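Local coordinates for protein F-112 (Sulfolobus virus-like particle ssv1, PDB 2VQC) that probably binds DNA through its winged-helix fold and is essential for the function of the virus, at residues D34-F39 with P44-I49; A52-C57 with C64-K69. All blocks are in the same frame, centred on the assembly; numbering follows the deposited sequence.

Interaction 1 (D34-F39 with P44-I49)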
# COMPACT_ATOMS: atom_id res chain seq x y z
N ASP A 34 -0.78 8.33 1.25
CA ASP A 34 -0.58 8.22 -0.20
C ASP A 34 -1.77 7.55 -0.91
O ASP A 34 -2.11 7.90 -2.04
CB ASP A 34 0.71 7.45 -0.52
CG ASP A 34 1.95 8.19 -0.06
OD1 ASP A 34 2.13 9.36 -0.47
OD2 ASP A 34 2.76 7.61 0.69
N ILE A 35 -2.38 6.58 -0.24
CA ILE A 35 -3.57 5.91 -0.77
C ILE A 35 -4.76 6.87 -0.76
O ILE A 35 -5.53 6.93 -1.72
CB ILE A 35 -3.90 4.64 0.06
CG1 ILE A 35 -2.74 3.63 -0.01
CG2 ILE A 35 -5.20 4.01 -0.43
CD1 ILE A 35 -2.91 2.41 0.88
N LEU A 36 -4.89 7.61 0.34
CA LEU A 36 -5.94 8.62 0.48
C LEU A 36 -5.83 9.73 -0.57
O LEU A 36 -6.84 10.17 -1.11
CB LEU A 36 -5.91 9.24 1.89
CG LEU A 36 -6.44 8.33 3.01
CD1 LEU A 36 -5.92 8.76 4.37
CD2 LEU A 36 -7.96 8.32 3.01
N ALA A 37 -4.60 10.16 -0.86
CA ALA A 37 -4.37 11.24 -1.82
C ALA A 37 -4.57 10.76 -3.25
O ALA A 37 -5.17 11.46 -4.07
CB ALA A 37 -2.96 11.82 -1.66
N GLN A 38 -4.08 9.57 -3.55
CA GLN A 38 -4.21 9.00 -4.89
C GLN A 38 -5.68 8.82 -5.30
O GLN A 38 -6.07 9.22 -6.40
CB GLN A 38 -3.48 7.66 -4.97
CG GLN A 38 -3.59 6.94 -6.31
CD GLN A 38 -3.01 7.73 -7.46
OE1 GLN A 38 -2.02 8.43 -7.30
NE2 GLN A 38 -3.62 7.60 -8.64
N PHE A 39 -6.48 8.23 -4.42
CA PHE A 39 -7.85 7.83 -4.75
C PHE A 39 -8.95 8.81 -4.32
O PHE A 39 -10.05 8.79 -4.88
CB PHE A 39 -8.13 6.44 -4.19
CG PHE A 39 -7.33 5.34 -4.83
CD1 PHE A 39 -7.30 5.19 -6.22
CD2 PHE A 39 -6.62 4.43 -4.05
CE1 PHE A 39 -6.57 4.16 -6.81
CE2 PHE A 39 -5.89 3.39 -4.65
CZ PHE A 39 -5.87 3.27 -6.03
N PRO A 44 -11.59 4.53 6.23
CA PRO A 44 -11.92 3.10 6.26
C PRO A 44 -11.66 2.39 4.92
O PRO A 44 -11.13 1.27 4.92
CB PRO A 44 -13.41 3.10 6.60
CG PRO A 44 -13.64 4.37 7.32
CD PRO A 44 -12.74 5.36 6.64
N SER A 45 -12.01 3.03 3.81
CA SER A 45 -11.76 2.47 2.47
C SER A 45 -10.27 2.31 2.19
O SER A 45 -9.85 1.30 1.64
CB SER A 45 -12.37 3.36 1.38
OG SER A 45 -13.78 3.40 1.47
N ALA A 46 -9.50 3.32 2.57
CA ALA A 46 -8.05 3.30 2.38
C ALA A 46 -7.40 2.18 3.19
O ALA A 46 -6.44 1.56 2.72
CB ALA A 46 -7.46 4.64 2.77
N TYR A 47 -7.91 1.92 4.40
CA TYR A 47 -7.42 0.81 5.23
C TYR A 47 -7.68 -0.56 4.59
O TYR A 47 -6.86 -1.47 4.73
CB TYR A 47 -8.02 0.84 6.64
CG TYR A 47 -7.24 1.67 7.65
CD1 TYR A 47 -5.92 1.34 7.97
CD2 TYR A 47 -7.82 2.76 8.28
CE1 TYR A 47 -5.20 2.10 8.90
CE2 TYR A 47 -7.11 3.52 9.20
CZ TYR A 47 -5.80 3.19 9.51
OH TYR A 47 -5.10 3.95 10.42
N ASN A 48 -8.81 -0.71 3.90
CA ASN A 48 -9.10 -1.96 3.19
C ASN A 48 -8.08 -2.19 2.08
O ASN A 48 -7.63 -3.31 1.87
CB ASN A 48 -10.51 -1.95 2.58
CG ASN A 48 -11.61 -1.98 3.64
OD1 ASN A 48 -11.45 -2.58 4.70
ND2 ASN A 48 -12.73 -1.34 3.33
N ILE A 49 -7.73 -1.12 1.38
CA ILE A 49 -6.73 -1.18 0.31
C ILE A 49 -5.35 -1.47 0.90
O ILE A 49 -4.62 -2.30 0.37
CB ILE A 49 -6.71 0.12 -0.53
CG1 ILE A 49 -8.03 0.29 -1.29
CG2 ILE A 49 -5.54 0.11 -1.52
CD1 ILE A 49 -8.23 1.67 -1.92

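Interaction 2 (A52-C57 with C64-K69)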
# COMPACT_ATOMS: atom_id res chain seq x y z
N ALA A 52 -4.96 -5.07 1.62
CA ALA A 52 -4.70 -5.84 0.39
C ALA A 52 -3.29 -5.57 -0.15
O ALA A 52 -2.64 -6.48 -0.68
CB ALA A 52 -5.75 -5.53 -0.66
N LEU A 53 -2.81 -4.34 -0.00
CA LEU A 53 -1.44 -3.98 -0.40
C LEU A 53 -0.41 -4.77 0.41
O LEU A 53 0.59 -5.23 -0.13
CB LEU A 53 -1.21 -2.48 -0.23
CG LEU A 53 0.14 -1.89 -0.66
CD1 LEU A 53 0.53 -2.29 -2.08
CD2 LEU A 53 0.08 -0.38 -0.53
N LYS A 54 -0.67 -4.91 1.71
CA LYS A 54 0.18 -5.71 2.59
C LYS A 54 0.25 -7.17 2.12
O LYS A 54 1.32 -7.78 2.14
CB LYS A 54 -0.34 -5.62 4.03
CG LYS A 54 0.52 -6.32 5.08
CD LYS A 54 -0.11 -6.18 6.46
CE LYS A 54 0.52 -7.12 7.48
NZ LYS A 54 1.93 -6.74 7.82
N ALA A 55 -0.89 -7.71 1.68
CA ALA A 55 -0.94 -9.08 1.16
C ALA A 55 -0.10 -9.23 -0.12
O ALA A 55 0.62 -10.21 -0.27
CB ALA A 55 -2.38 -9.52 0.92
N ILE A 56 -0.18 -8.24 -1.01
CA ILE A 56 0.63 -8.24 -2.25
C ILE A 56 2.13 -8.16 -1.94
O ILE A 56 2.93 -8.88 -2.54
CB ILE A 56 0.25 -7.08 -3.20
CG1 ILE A 56 -1.17 -7.27 -3.74
CG2 ILE A 56 1.24 -6.99 -4.37
CD1 ILE A 56 -1.74 -6.05 -4.45
N CYS A 57 2.51 -7.30 -1.00
CA CYS A 57 3.92 -7.17 -0.59
C CYS A 57 4.49 -8.46 -0.01
O CYS A 57 5.64 -8.81 -0.27
CB CYS A 57 4.08 -6.03 0.41
SG CYS A 57 4.17 -4.42 -0.38
N CYS A 64 9.30 -5.87 -1.88
CA CYS A 64 8.58 -4.99 -0.98
C CYS A 64 8.86 -5.34 0.48
O CYS A 64 9.06 -6.51 0.83
CB CYS A 64 7.07 -5.06 -1.24
SG CYS A 64 6.13 -3.90 -0.20
N GLU A 65 8.85 -4.32 1.32
CA GLU A 65 9.06 -4.48 2.75
C GLU A 65 8.01 -3.67 3.50
O GLU A 65 7.89 -2.46 3.29
CB GLU A 65 10.45 -4.00 3.13
CG GLU A 65 10.90 -4.41 4.52
CD GLU A 65 12.21 -3.78 4.92
OE1 GLU A 65 12.59 -2.74 4.33
OE2 GLU A 65 12.87 -4.32 5.83
N VAL A 66 7.24 -4.34 4.34
CA VAL A 66 6.26 -3.67 5.18
C VAL A 66 6.96 -3.29 6.48
O VAL A 66 7.30 -4.16 7.29
CB VAL A 66 5.04 -4.56 5.46
CG1 VAL A 66 4.01 -3.81 6.31
CG2 VAL A 66 4.42 -5.03 4.15
N GLN A 67 7.20 -1.99 6.67
CA GLN A 67 7.81 -1.49 7.89
C GLN A 67 6.72 -1.09 8.87
O GLN A 67 6.33 0.08 8.94
CB GLN A 67 8.75 -0.32 7.58
CG GLN A 67 9.91 -0.71 6.68
CD GLN A 67 10.83 0.45 6.35
OE1 GLN A 67 10.50 1.62 6.56
NE2 GLN A 67 12.00 0.13 5.82
N TYR A 68 6.21 -2.07 9.60
CA TYR A 68 5.22 -1.81 10.64
C TYR A 68 5.96 -1.26 11.86
O TYR A 68 6.73 -1.97 12.50
CB TYR A 68 4.46 -3.09 11.02
CG TYR A 68 3.34 -2.84 12.01
CD1 TYR A 68 2.11 -2.35 11.59
CD2 TYR A 68 3.51 -3.09 13.37
CE1 TYR A 68 1.07 -2.12 12.49
CE2 TYR A 68 2.49 -2.86 14.29
CZ TYR A 68 1.27 -2.37 13.84
OH TYR A 68 0.25 -2.15 14.73
N LYS A 69 5.71 0.01 12.15
CA LYS A 69 6.32 0.68 13.29
C LYS A 69 5.24 1.41 14.08
O LYS A 69 4.15 1.68 13.56
CB LYS A 69 7.45 1.63 12.85
CG LYS A 69 7.19 2.40 11.56
CD LYS A 69 8.45 3.05 11.03
CE LYS A 69 8.23 3.66 9.66
NZ LYS A 69 9.50 4.09 9.01
O HOH W 1 7.02 -8.46 2.17

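Interaction 1 (D34-F39 with P44-I49)
I35, L36 and F39 of helix 32-39 pack on A46 and I49 of helix 43-59, the two helices of the helix-turn-helix in this winged-helix fold. The short segments cross at 112°, with axes 9.4 Å apart at their closest, and no hydrogen bond spans them. A46 CB is directed at helix 32-39 and meets the L36 side chain, with L36 CD2 at 3.7 Å. At this point the backbones draw near, L36 CA and A46 CA being 6.0 Å apart. I49 can be followed outward from its CB, which I35 CG2 approaches at 4.2 Å. Its CG2 branch, anti to the backbone N as CG1 lies beside that N (chi1 -65°), meets the same methyl, I35 CG2, at 4.1 Å, the two side chains pointing opposite ways. I35 CG2 also touches A46 CB, at 4.0 Å, and is thus shared by both partners. The other branch of I49 runs through CG1, extended at chi2 168°, and carries CD1 to the ring of F39. M20 of helix 13-27 touches F39 as well, and I41 of the intervening turn packs on A46 and I49. I49 CD1 reaches the ring obliquely, 3.8 Å from F39 CD2 and 4.0 Å from F39 CE2.

Interaction 2 (A52-C57 with C64-K69)
Water 1 bridges the carbonyl oxygens of C57 and C64, donating to both: its bond to C64 O is 3.1 Å long, while the one to C57 O, at 2.8 Å, is weak. It thus links the backbones of residues whose side chains are already joined covalently. The disulfide between C57 SG and C64 SG has a bond length of 2.0 Å and a chi3 of 67°. C64 SG stands anti to its backbone N (chi1 -177°), which extends the sulfur from the strand toward the helix. Both CB atoms are directed at the opposite segment, and the CA atoms of the pair lie 5.2 Å apart. In the winged-helix fold this bond ties the C-terminal part of helix 43-59, the second helix of the helix-turn-helix, to the start of strand 64-68, the first strand of the wing hairpin, and so closes the loop between them. Both cysteines are buried, and L24 of helix 13-27 touches C64. Two residues along the strand, V66 also turns its side chain to the helix and divides it between two partners. Its CG2 packs at 3.9 Å against C57 CB, next to the disulfide. The other methyl, CG1, meets the end of K54, whose side chain runs extended before bending at chi4 (69°) and crosses that of V66 at about a right angle. This brings K54 NZ to 3.9 Å from V66 CG1, while E58 offers the ammonium group a long, weak ion pair.

In the fold
Both interactions draw on helix 43-59, interaction 1 on its N-terminal half and interaction 2 further along, and they follow one another in the chain without overlapping. Their centres lie 14 Å apart, on opposite sides of the centre of the chain, and no contact other than the chain itself joins them. Interaction 1 sets this helix against helix 32-39, whereas interaction 2 fixes it to strand 64-68, an edge strand of the small antiparallel sheet, paired with strand 73-77. Helix 43-59, in this fold probably the recognition helix, is thus held to helix 32-39 by apolar packing and to the wing by a covalent bond, the latter consistent with a virus that lives at high temperature.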